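Local coordinates for protein class B carbapenemase GOB-18 (Elizabethkingia meningoseptica, PDB 5K0W) that probably hydrolyses beta-lactam antibiotics, carbapenems among them, as a class B3 metallo-beta-lactamase with two zinc ions in its active site, at residues D188-A198 with Y257-Y268; P28-E36 with Y46-S54. All blocks are in the same frame, centred on the assembly; numbering follows the deposited sequence.

Interaction 1 (D188-A198 with Y257-Y268); sequences DEKRKYRVLIA and YNPQLFMDKQSY
Y257 and Y193 both give the protons of their phenol hydroxyls to a single carboxylate oxygen, OD2 of D188, and this shared acceptor ties the two segments together at one end of the contact. The Y257 OH to D188 OD2 bond is 2.8 Å long. It arrives on the anti side of the carboxylate, 28° out of its plane, and Y193 OH reaches the same oxygen from the same face. OD2 itself lies at the edge of the Y257 ring, near the ring plane. The other oxygen, D188 OD1, accepts from the backbone N of R191 at 2.9 Å, an Asx motif in the turn joining strand 180-187 to strand 192-198. Aspartate suits this turn because one oxygen can fix the backbone while the other accepts from the tyrosines.

Y193 also offers its ring to apolar neighbours: P259 CB lies 3.8 Å from Y193 CE2. M263, extended beyond CG, brings its methyl to the edge of the Y193 ring, M263 CE lying 3.5 Å from Y193 CE2. The same methyl lies over one face of the R191 guanidinium, with M263 CE 3.6 Å from R191 NH2. A slim, unbranched chain suits this reach to ring edge and guanidinium face together, and R191 keeps its NE and NH1 for K192 O, with NH1 also in a salt bridge to D235.

Farther along the strand L196 CD2 meets Y268 CE1 at 4.0 Å, the side chains crossing at about a right angle. Y268 comes from the start of helix 265-284, and its hydroxyl bonds to M229 O.

Two phenols on OD2 and a backbone N-H on OD1 would probably stabilise D188 as an anion. The polar end of the contact lies at the hairpin turn, and apolar contacts follow along strand 192-198.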
loop_
_atom_site.group_PDB
_atom_site.type_symbol
_atom_site.label_atom_id
_atom_site.label_comp_id
_atom_site.label_asym_id
_atom_site.label_seq_id
_atom_site.Cartn_x
_atom_site.Cartn_y
_atom_site.Cartn_z
ATOM N N ASP A 188 -5.126 -4.089 -21.641
ATOM C CA ASP A 188 -4.044 -4.102 -22.606
ATOM C C ASP A 188 -4.708 -4.349 -23.965
ATOM O O ASP A 188 -5.933 -4.252 -24.080
ATOM C CB ASP A 188 -2.916 -5.100 -22.236
ATOM C CG ASP A 188 -3.284 -6.569 -22.084
ATOM O OD1 ASP A 188 -4.410 -6.951 -22.485
ATOM O OD2 ASP A 188 -2.434 -7.345 -21.572
ATOM N N GLU A 189 -3.915 -4.641 -24.983
ATOM C CA GLU A 189 -4.354 -4.915 -26.354
ATOM C C GLU A 189 -5.206 -6.192 -26.435
ATOM O O GLU A 189 -6.124 -6.262 -27.244
ATOM C CB GLU A 189 -3.127 -4.971 -27.304
ATOM C CG GLU A 189 -1.816 -5.456 -26.677
ATOM C CD GLU A 189 -1.035 -4.544 -25.729
ATOM O OE1 GLU A 189 -1.024 -3.309 -25.943
ATOM O OE2 GLU A 189 -0.463 -5.072 -24.746
ATOM N N LYS A 190 -4.913 -7.162 -25.550
ATOM C CA LYS A 190 -5.538 -8.470 -25.412
ATOM C C LYS A 190 -6.890 -8.473 -24.648
ATOM O O LYS A 190 -7.897 -8.917 -25.211
ATOM C CB LYS A 190 -4.522 -9.463 -24.789
ATOM C CG LYS A 190 -5.099 -10.856 -24.470
ATOM C CD LYS A 190 -4.031 -11.902 -24.127
ATOM C CE LYS A 190 -4.644 -13.215 -23.744
ATOM N NZ LYS A 190 -4.349 -13.572 -22.326
ATOM N N ARG A 191 -6.913 -8.019 -23.379
ATOM C CA ARG A 191 -8.108 -8.088 -22.505
ATOM C C ARG A 191 -8.180 -7.018 -21.407
ATOM O O ARG A 191 -7.298 -6.166 -21.295
ATOM C CB ARG A 191 -8.158 -9.483 -21.831
ATOM C CG ARG A 191 -6.790 -9.941 -21.268
ATOM C CD ARG A 191 -6.861 -11.096 -20.295
ATOM N NE ARG A 191 -7.652 -10.731 -19.127
ATOM C CZ ARG A 191 -7.964 -11.554 -18.142
ATOM N NH1 ARG A 191 -8.726 -11.139 -17.142
ATOM N NH2 ARG A 191 -7.516 -12.804 -18.144
ATOM N N LYS A 192 -9.240 -7.093 -20.583
ATOM C CA LYS A 192 -9.490 -6.266 -19.395
ATOM C C LYS A 192 -9.050 -7.117 -18.193
ATOM O O LYS A 192 -9.027 -8.350 -18.292
ATOM C CB LYS A 192 -10.989 -5.910 -19.267
ATOM C CG LYS A 192 -11.469 -4.857 -20.268
ATOM C CD LYS A 192 -12.955 -4.545 -20.094
ATOM C CE LYS A 192 -13.559 -3.792 -21.256
ATOM N NZ LYS A 192 -13.185 -2.348 -21.249
ATOM N N TYR A 193 -8.674 -6.470 -17.077
ATOM C CA TYR A 193 -8.213 -7.147 -15.855
ATOM C C TYR A 193 -8.745 -6.438 -14.634
ATOM O O TYR A 193 -8.486 -5.249 -14.473
ATOM C CB TYR A 193 -6.672 -7.120 -15.734
ATOM C CG TYR A 193 -5.880 -7.646 -16.901
ATOM C CD1 TYR A 193 -5.444 -6.795 -17.910
ATOM C CD2 TYR A 193 -5.464 -8.973 -16.941
ATOM C CE1 TYR A 193 -4.646 -7.261 -18.955
ATOM C CE2 TYR A 193 -4.636 -9.441 -17.959
ATOM C CZ TYR A 193 -4.239 -8.585 -18.971
ATOM O OH TYR A 193 -3.444 -9.056 -19.983
ATOM N N ARG A 194 -9.426 -7.168 -13.743
ATOM C CA ARG A 194 -9.894 -6.616 -12.479
ATOM C C ARG A 194 -8.716 -6.805 -11.522
ATOM O O ARG A 194 -8.374 -7.931 -11.155
ATOM C CB ARG A 194 -11.175 -7.314 -11.990
ATOM C CG ARG A 194 -11.738 -6.770 -10.676
ATOM C CD ARG A 194 -13.224 -7.038 -10.629
ATOM N NE ARG A 194 -13.850 -6.687 -9.352
ATOM C CZ ARG A 194 -14.321 -5.478 -9.054
ATOM N NH1 ARG A 194 -14.889 -5.252 -7.874
ATOM N NH2 ARG A 194 -14.210 -4.478 -9.930
ATOM N N VAL A 195 -8.038 -5.694 -11.208
ATOM C CA VAL A 195 -6.843 -5.679 -10.371
ATOM C C VAL A 195 -7.154 -5.321 -8.920
ATOM O O VAL A 195 -7.872 -4.355 -8.659
ATOM C CB VAL A 195 -5.742 -4.777 -10.986
ATOM C CG1 VAL A 195 -4.480 -4.762 -10.130
ATOM C CG2 VAL A 195 -5.411 -5.223 -12.414
ATOM N N LEU A 196 -6.618 -6.118 -7.982
ATOM C CA LEU A 196 -6.724 -5.895 -6.552
ATOM C C LEU A 196 -5.341 -5.594 -5.999
ATOM O O LEU A 196 -4.428 -6.412 -6.159
ATOM C CB LEU A 196 -7.330 -7.121 -5.837
ATOM C CG LEU A 196 -7.361 -7.050 -4.311
ATOM C CD1 LEU A 196 -8.533 -6.223 -3.821
ATOM C CD2 LEU A 196 -7.359 -8.431 -3.699
ATOM N N ILE A 197 -5.177 -4.421 -5.361
ATOM C CA ILE A 197 -3.940 -4.019 -4.691
ATOM C C ILE A 197 -4.261 -4.217 -3.206
ATOM O O ILE A 197 -4.924 -3.392 -2.604
ATOM C CB ILE A 197 -3.485 -2.576 -5.065
ATOM C CG1 ILE A 197 -3.068 -2.500 -6.540
ATOM C CG2 ILE A 197 -2.323 -2.084 -4.150
ATOM C CD1 ILE A 197 -2.962 -1.129 -7.074
ATOM N N ALA A 198 -3.873 -5.357 -2.650
ATOM C CA ALA A 198 -4.206 -5.752 -1.295
ATOM C C ALA A 198 -3.278 -5.297 -0.178
ATOM O O ALA A 198 -2.068 -5.264 -0.348
ATOM C CB ALA A 198 -4.373 -7.261 -1.237
ATOM N N TYR A 257 6.741 -8.845 -20.120
ATOM C CA TYR A 257 5.356 -8.622 -19.715
ATOM C C TYR A 257 4.605 -9.959 -19.625
ATOM O O TYR A 257 4.530 -10.701 -20.608
ATOM C CB TYR A 257 4.680 -7.655 -20.714
ATOM C CG TYR A 257 3.241 -7.321 -20.403
ATOM C CD1 TYR A 257 2.898 -6.666 -19.222
ATOM C CD2 TYR A 257 2.225 -7.609 -21.308
ATOM C CE1 TYR A 257 1.573 -6.346 -18.932
ATOM C CE2 TYR A 257 0.900 -7.267 -21.041
ATOM C CZ TYR A 257 0.581 -6.623 -19.857
ATOM O OH TYR A 257 -0.725 -6.313 -19.567
ATOM N N ASN A 258 4.135 -10.294 -18.418
ATOM C CA ASN A 258 3.450 -11.560 -18.111
ATOM C C ASN A 258 2.413 -11.405 -16.962
ATOM O O ASN A 258 2.651 -11.878 -15.842
ATOM C CB ASN A 258 4.506 -12.663 -17.799
ATOM C CG ASN A 258 3.999 -14.084 -17.720
ATOM O OD1 ASN A 258 2.791 -14.370 -17.714
ATOM N ND2 ASN A 258 4.931 -15.020 -17.661
ATOM N N PRO A 259 1.235 -10.785 -17.234
ATOM C CA PRO A 259 0.204 -10.641 -16.183
ATOM C C PRO A 259 -0.234 -11.919 -15.460
ATOM O O PRO A 259 -0.676 -11.825 -14.313
ATOM C CB PRO A 259 -0.979 -10.028 -16.932
ATOM C CG PRO A 259 -0.387 -9.352 -18.075
ATOM C CD PRO A 259 0.790 -10.159 -18.494
ATOM N N GLN A 260 -0.133 -13.100 -16.121
ATOM C CA GLN A 260 -0.531 -14.429 -15.589
ATOM C C GLN A 260 0.244 -14.869 -14.367
ATOM O O GLN A 260 -0.180 -15.801 -13.687
ATOM C CB GLN A 260 -0.476 -15.519 -16.668
ATOM C CG GLN A 260 -1.567 -15.393 -17.725
ATOM C CD GLN A 260 -1.080 -14.735 -18.985
ATOM O OE1 GLN A 260 -0.151 -13.905 -18.989
ATOM N NE2 GLN A 260 -1.712 -15.086 -20.094
ATOM N N LEU A 261 1.378 -14.199 -14.082
ATOM C CA LEU A 261 2.179 -14.453 -12.890
ATOM C C LEU A 261 1.385 -14.000 -11.663
ATOM O O LEU A 261 1.508 -14.600 -10.599
ATOM C CB LEU A 261 3.501 -13.663 -12.930
ATOM C CG LEU A 261 4.535 -14.062 -13.968
ATOM C CD1 LEU A 261 5.547 -12.963 -14.151
ATOM C CD2 LEU A 261 5.220 -15.388 -13.597
ATOM N N PHE A 262 0.558 -12.950 -11.832
ATOM C CA PHE A 262 -0.223 -12.340 -10.765
ATOM C C PHE A 262 -1.701 -12.737 -10.755
ATOM O O PHE A 262 -2.535 -12.069 -10.136
ATOM C CB PHE A 262 0.020 -10.814 -10.742
ATOM C CG PHE A 262 1.484 -10.485 -10.911
ATOM C CD1 PHE A 262 2.400 -10.770 -9.899
ATOM C CD2 PHE A 262 1.963 -9.976 -12.113
ATOM C CE1 PHE A 262 3.766 -10.523 -10.075
ATOM C CE2 PHE A 262 3.327 -9.713 -12.284
ATOM C CZ PHE A 262 4.216 -9.982 -11.261
ATOM N N MET A 263 -1.998 -13.884 -11.381
ATOM C CA MET A 263 -3.341 -14.455 -11.485
ATOM C C MET A 263 -3.455 -15.713 -10.630
ATOM O O MET A 263 -4.314 -16.560 -10.880
ATOM C CB MET A 263 -3.662 -14.766 -12.945
ATOM C CG MET A 263 -3.784 -13.539 -13.783
ATOM S SD MET A 263 -4.332 -13.943 -15.440
ATOM C CE MET A 263 -4.675 -12.337 -16.025
ATOM N N ASP A 264 -2.597 -15.829 -9.608
ATOM C CA ASP A 264 -2.595 -16.972 -8.718
ATOM C C ASP A 264 -3.558 -16.691 -7.570
ATOM O O ASP A 264 -3.144 -16.448 -6.424
ATOM C CB ASP A 264 -1.161 -17.324 -8.259
ATOM C CG ASP A 264 -0.377 -16.207 -7.571
ATOM O OD1 ASP A 264 -0.628 -15.019 -7.885
ATOM O OD2 ASP A 264 0.518 -16.528 -6.743
ATOM N N LYS A 265 -4.864 -16.676 -7.909
ATOM C CA LYS A 265 -5.971 -16.424 -6.980
ATOM C C LYS A 265 -5.929 -17.330 -5.753
ATOM O O LYS A 265 -6.110 -16.836 -4.647
ATOM C CB LYS A 265 -7.328 -16.541 -7.685
ATOM C CG LYS A 265 -7.620 -15.443 -8.682
ATOM C CD LYS A 265 -9.122 -15.237 -8.820
ATOM C CE LYS A 265 -9.586 -15.430 -10.240
ATOM N NZ LYS A 265 -10.979 -14.944 -10.431
ATOM N N GLN A 266 -5.661 -18.640 -5.931
ATOM C CA GLN A 266 -5.612 -19.575 -4.803
ATOM C C GLN A 266 -4.561 -19.252 -3.753
ATOM O O GLN A 266 -4.806 -19.499 -2.572
ATOM C CB GLN A 266 -5.616 -21.046 -5.239
ATOM C CG GLN A 266 -6.999 -21.556 -5.690
ATOM C CD GLN A 266 -8.160 -21.074 -4.831
ATOM O OE1 GLN A 266 -8.259 -21.367 -3.633
ATOM N NE2 GLN A 266 -9.060 -20.302 -5.430
ATOM N N SER A 267 -3.439 -18.623 -4.164
ATOM C CA SER A 267 -2.378 -18.176 -3.250
ATOM C C SER A 267 -2.841 -16.981 -2.400
ATOM O O SER A 267 -2.407 -16.849 -1.254
ATOM C CB SER A 267 -1.117 -17.808 -4.013
ATOM O OG SER A 267 -0.096 -17.471 -3.086
ATOM N N TYR A 268 -3.715 -16.115 -2.953
ATOM C CA TYR A 268 -4.276 -14.985 -2.213
ATOM C C TYR A 268 -5.144 -15.535 -1.085
ATOM O O TYR A 268 -5.028 -15.063 0.038
ATOM C CB TYR A 268 -5.106 -14.067 -3.123
ATOM C CG TYR A 268 -6.022 -13.141 -2.364
ATOM C CD1 TYR A 268 -5.521 -12.032 -1.690
ATOM C CD2 TYR A 268 -7.390 -13.397 -2.276
ATOM C CE1 TYR A 268 -6.359 -11.182 -0.974
ATOM C CE2 TYR A 268 -8.236 -12.559 -1.551
ATOM C CZ TYR A 268 -7.714 -11.449 -0.909
ATOM O OH TYR A 268 -8.536 -10.620 -0.195
#

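Interaction 2 (P28-E36 with Y46-S54); sequences PKEWNQAYE and YVGTYDLAS
Y46 packs against Y35 where a beta-hairpin of the metallo-beta-lactamase alpha-beta/beta-alpha fold, its arms strands 44-46 and 55-59, meets the loop leading into strand 38-41. CE1 of Y46 lies 3.8 Å from CD2 of Y35, the rings nearly perpendicular, while Y46 OH bonds to T49 O inside its own loop. The backbone of G48 passes close to L52, with T49 N bonded to L52 O, and the G48 carbonyl shares a water with Y35 O.

T49 works in two directions. T49 OG1, set between the backbone N and carbonyl carbon (chi1 67°), donates to W31 O at 2.7 Å and accepts from L52 N at 3.0 Å, an ST motif. A short hydroxyl is what lets one side chain brace its own turn and hold the neighbouring loop.

Y50 gives its backbone N to Q33 O at 2.7 Å. The Q33 amide lies over one face of the Y50 ring, planes 20° apart, with NE2 3.3 Å above the ring plane. Y35 meets Y50 obliquely, E30 OE2 approaches Y50 CE2, and H248 stacks on the Y50 ring; the broad aromatic surface serves all of these.

D51 is the polar link to the metal site. OD2 accepts from H241 ND1, so D51 is a second-shell partner of a zinc ligand, and W31 NE1 makes a weak bond to D51 OD2 at 3.3 Å. OD1 takes a water that also bonds to E30 OE1, which would ease the like charges of the two carboxylates.

L52 completes the contact with its branched end against the indole of W31, whose opposite face carries P28 CD. L52 CD2 sits 3.7 Å from the centroid of the W31 five-membered ring, only 3° off the normal: a CH-pi contact.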
loop_
_atom_site.group_PDB
_atom_site.type_symbol
_atom_site.label_atom_id
_atom_site.label_comp_id
_atom_site.label_asym_id
_atom_site.label_seq_id
_atom_site.Cartn_x
_atom_site.Cartn_y
_atom_site.Cartn_z
ATOM N N PRO A 28 15.169 -3.660 7.294
ATOM C CA PRO A 28 15.664 -4.742 6.418
ATOM C C PRO A 28 16.291 -4.208 5.149
ATOM O O PRO A 28 15.837 -3.189 4.628
ATOM C CB PRO A 28 14.419 -5.572 6.102
ATOM C CG PRO A 28 13.380 -5.102 7.055
ATOM C CD PRO A 28 13.700 -3.698 7.412
ATOM N N LYS A 29 17.353 -4.882 4.677
ATOM C CA LYS A 29 18.142 -4.539 3.494
ATOM C C LYS A 29 17.275 -4.347 2.254
ATOM O O LYS A 29 17.446 -3.357 1.538
ATOM C CB LYS A 29 19.222 -5.618 3.264
ATOM C CG LYS A 29 20.084 -5.459 2.002
ATOM C CD LYS A 29 20.522 -6.801 1.395
ATOM C CE LYS A 29 19.385 -7.578 0.769
ATOM N NZ LYS A 29 19.870 -8.693 -0.085
ATOM N N GLU A 30 16.339 -5.287 2.019
ATOM C CA GLU A 30 15.430 -5.332 0.863
ATOM C C GLU A 30 14.499 -4.109 0.728
ATOM O O GLU A 30 13.977 -3.866 -0.358
ATOM C CB GLU A 30 14.602 -6.637 0.869
ATOM C CG GLU A 30 15.425 -7.912 0.783
ATOM C CD GLU A 30 14.663 -9.179 0.439
ATOM O OE1 GLU A 30 13.492 -9.317 0.867
ATOM O OE2 GLU A 30 15.255 -10.057 -0.230
ATOM N N TRP A 31 14.301 -3.351 1.812
ATOM C CA TRP A 31 13.417 -2.188 1.818
ATOM C C TRP A 31 13.933 -1.004 1.027
ATOM O O TRP A 31 13.140 -0.315 0.374
ATOM C CB TRP A 31 13.094 -1.770 3.257
ATOM C CG TRP A 31 12.074 -2.646 3.931
ATOM C CD1 TRP A 31 11.689 -3.909 3.567
ATOM C CD2 TRP A 31 11.342 -2.330 5.116
ATOM N NE1 TRP A 31 10.755 -4.390 4.447
ATOM C CE2 TRP A 31 10.533 -3.450 5.419
ATOM C CE3 TRP A 31 11.320 -1.218 5.978
ATOM C CZ2 TRP A 31 9.680 -3.475 6.527
ATOM C CZ3 TRP A 31 10.483 -1.249 7.083
ATOM C CH2 TRP A 31 9.658 -2.356 7.336
ATOM N N ASN A 32 15.258 -0.755 1.103
ATOM C CA ASN A 32 15.931 0.359 0.419
ATOM C C ASN A 32 16.722 -0.126 -0.790
ATOM O O ASN A 32 17.356 0.670 -1.470
ATOM C CB ASN A 32 16.826 1.127 1.401
ATOM C CG ASN A 32 16.157 1.412 2.722
ATOM O OD1 ASN A 32 15.047 1.960 2.776
ATOM N ND2 ASN A 32 16.806 1.021 3.809
ATOM N N GLN A 33 16.664 -1.427 -1.064
ATOM C CA GLN A 33 17.344 -2.081 -2.177
ATOM C C GLN A 33 16.583 -1.808 -3.473
ATOM O O GLN A 33 15.358 -1.970 -3.509
ATOM C CB GLN A 33 17.434 -3.592 -1.894
ATOM C CG GLN A 33 18.469 -4.339 -2.710
ATOM C CD GLN A 33 18.144 -5.809 -2.788
ATOM O OE1 GLN A 33 17.906 -6.486 -1.780
ATOM N NE2 GLN A 33 18.146 -6.336 -3.993
ATOM N N ALA A 34 17.302 -1.401 -4.535
ATOM C CA ALA A 34 16.704 -1.079 -5.833
ATOM C C ALA A 34 16.145 -2.298 -6.550
ATOM O O ALA A 34 16.678 -3.402 -6.426
ATOM C CB ALA A 34 17.718 -0.382 -6.724
ATOM N N TYR A 35 15.071 -2.084 -7.306
ATOM C CA TYR A 35 14.424 -3.094 -8.126
ATOM C C TYR A 35 14.009 -2.433 -9.429
ATOM O O TYR A 35 13.441 -1.338 -9.420
ATOM C CB TYR A 35 13.214 -3.714 -7.413
ATOM C CG TYR A 35 12.653 -4.928 -8.121
ATOM C CD1 TYR A 35 13.203 -6.190 -7.925
ATOM C CD2 TYR A 35 11.570 -4.819 -8.977
ATOM C CE1 TYR A 35 12.707 -7.309 -8.586
ATOM C CE2 TYR A 35 11.063 -5.932 -9.643
ATOM C CZ TYR A 35 11.635 -7.176 -9.441
ATOM O OH TYR A 35 11.148 -8.291 -10.075
ATOM N N GLU A 36 14.308 -3.095 -10.540
ATOM C CA GLU A 36 14.017 -2.653 -11.896
ATOM C C GLU A 36 12.502 -2.560 -12.150
ATOM O O GLU A 36 11.807 -3.572 -12.019
ATOM C CB GLU A 36 14.674 -3.636 -12.876
ATOM C CG GLU A 36 15.242 -2.980 -14.115
ATOM C CD GLU A 36 14.440 -3.294 -15.359
ATOM O OE1 GLU A 36 13.901 -2.345 -15.973
ATOM O OE2 GLU A 36 14.323 -4.494 -15.704
ATOM N N TYR A 46 4.924 -1.548 -11.660
ATOM C CA TYR A 46 5.584 -1.660 -10.366
ATOM C C TYR A 46 6.773 -0.694 -10.409
ATOM O O TYR A 46 7.647 -0.832 -11.274
ATOM C CB TYR A 46 6.067 -3.103 -10.118
ATOM C CG TYR A 46 6.650 -3.332 -8.737
ATOM C CD1 TYR A 46 8.004 -3.129 -8.485
ATOM C CD2 TYR A 46 5.846 -3.740 -7.680
ATOM C CE1 TYR A 46 8.535 -3.292 -7.206
ATOM C CE2 TYR A 46 6.370 -3.933 -6.406
ATOM C CZ TYR A 46 7.712 -3.698 -6.167
ATOM O OH TYR A 46 8.222 -3.904 -4.905
ATOM N N VAL A 47 6.797 0.300 -9.508
ATOM C CA VAL A 47 7.867 1.312 -9.444
ATOM C C VAL A 47 8.556 1.337 -8.057
ATOM O O VAL A 47 9.405 2.201 -7.797
ATOM C CB VAL A 47 7.413 2.727 -9.930
ATOM C CG1 VAL A 47 7.110 2.740 -11.426
ATOM C CG2 VAL A 47 6.231 3.259 -9.124
ATOM N N GLY A 48 8.196 0.362 -7.208
ATOM C CA GLY A 48 8.707 0.210 -5.852
ATOM C C GLY A 48 10.129 -0.278 -5.766
ATOM O O GLY A 48 10.818 -0.404 -6.780
ATOM N N THR A 49 10.583 -0.524 -4.540
ATOM C CA THR A 49 11.933 -1.027 -4.257
ATOM C C THR A 49 11.861 -2.550 -4.267
ATOM O O THR A 49 10.808 -3.109 -4.601
ATOM C CB THR A 49 12.453 -0.521 -2.882
ATOM O OG1 THR A 49 11.682 -1.097 -1.815
ATOM C CG2 THR A 49 12.541 0.987 -2.776
ATOM N N TYR A 50 12.957 -3.224 -3.869
ATOM C CA TYR A 50 13.003 -4.683 -3.830
ATOM C C TYR A 50 11.837 -5.291 -3.050
ATOM O O TYR A 50 11.199 -6.202 -3.554
ATOM C CB TYR A 50 14.376 -5.212 -3.360
ATOM C CG TYR A 50 14.606 -6.654 -3.755
ATOM C CD1 TYR A 50 15.036 -6.987 -5.038
ATOM C CD2 TYR A 50 14.339 -7.691 -2.866
ATOM C CE1 TYR A 50 15.226 -8.314 -5.417
ATOM C CE2 TYR A 50 14.532 -9.022 -3.229
ATOM C CZ TYR A 50 14.959 -9.331 -4.512
ATOM O OH TYR A 50 15.138 -10.645 -4.874
ATOM N N ASP A 51 11.510 -4.750 -1.866
ATOM C CA ASP A 51 10.379 -5.256 -1.089
ATOM C C ASP A 51 9.220 -4.272 -0.926
ATOM O O ASP A 51 8.079 -4.707 -0.782
ATOM C CB ASP A 51 10.822 -5.792 0.285
ATOM C CG ASP A 51 9.743 -6.624 0.959
ATOM O OD1 ASP A 51 9.098 -7.443 0.262
ATOM O OD2 ASP A 51 9.537 -6.449 2.165
ATOM N N LEU A 52 9.497 -2.965 -0.932
ATOM C CA LEU A 52 8.446 -1.977 -0.734
ATOM C C LEU A 52 7.740 -1.603 -2.002
ATOM O O LEU A 52 8.236 -0.787 -2.785
ATOM C CB LEU A 52 8.925 -0.760 0.084
ATOM C CG LEU A 52 9.637 -1.105 1.403
ATOM C CD1 LEU A 52 10.194 0.141 2.080
ATOM C CD2 LEU A 52 8.726 -1.872 2.333
ATOM N N ALA A 53 6.592 -2.237 -2.221
ATOM C CA ALA A 53 5.770 -2.041 -3.409
ATOM C C ALA A 53 5.199 -0.639 -3.530
ATOM O O ALA A 53 4.619 -0.103 -2.576
ATOM C CB ALA A 53 4.649 -3.072 -3.454
ATOM N N SER A 54 5.405 -0.046 -4.709
ATOM C CA SER A 54 4.903 1.266 -5.106
ATOM C C SER A 54 4.312 1.069 -6.492
ATOM O O SER A 54 4.992 0.564 -7.380
ATOM C CB SER A 54 6.012 2.319 -5.110
ATOM O OG SER A 54 5.529 3.573 -5.564
HETATM O O HOH W 1 11.221 -9.059 -0.940
HETATM O O HOH W 2 10.634 -0.937 -9.299
#

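Interaction 2 comes first along the chain and is complete before interaction 1 begins. Their centres are about 20 Å apart and their nearest atoms about 7 Å. Interaction 2 lies in loops at one edge of the seven-stranded sheet, before strand 38-41 and between 44-46 and 55-59; interaction 1 lies on strand 192-198 of the five-stranded sheet, against the start of helix 265-284. Strand 38-41 relates the two: it follows segment 28-36, and its R39 and A41 touch D188, Y193 and P259. Interaction 2 borders the active site, reaching zinc ligands D102 and H241; interaction 1, its A198 side chain about 12 Å from a zinc ion, joins the five-stranded sheet to the last helix.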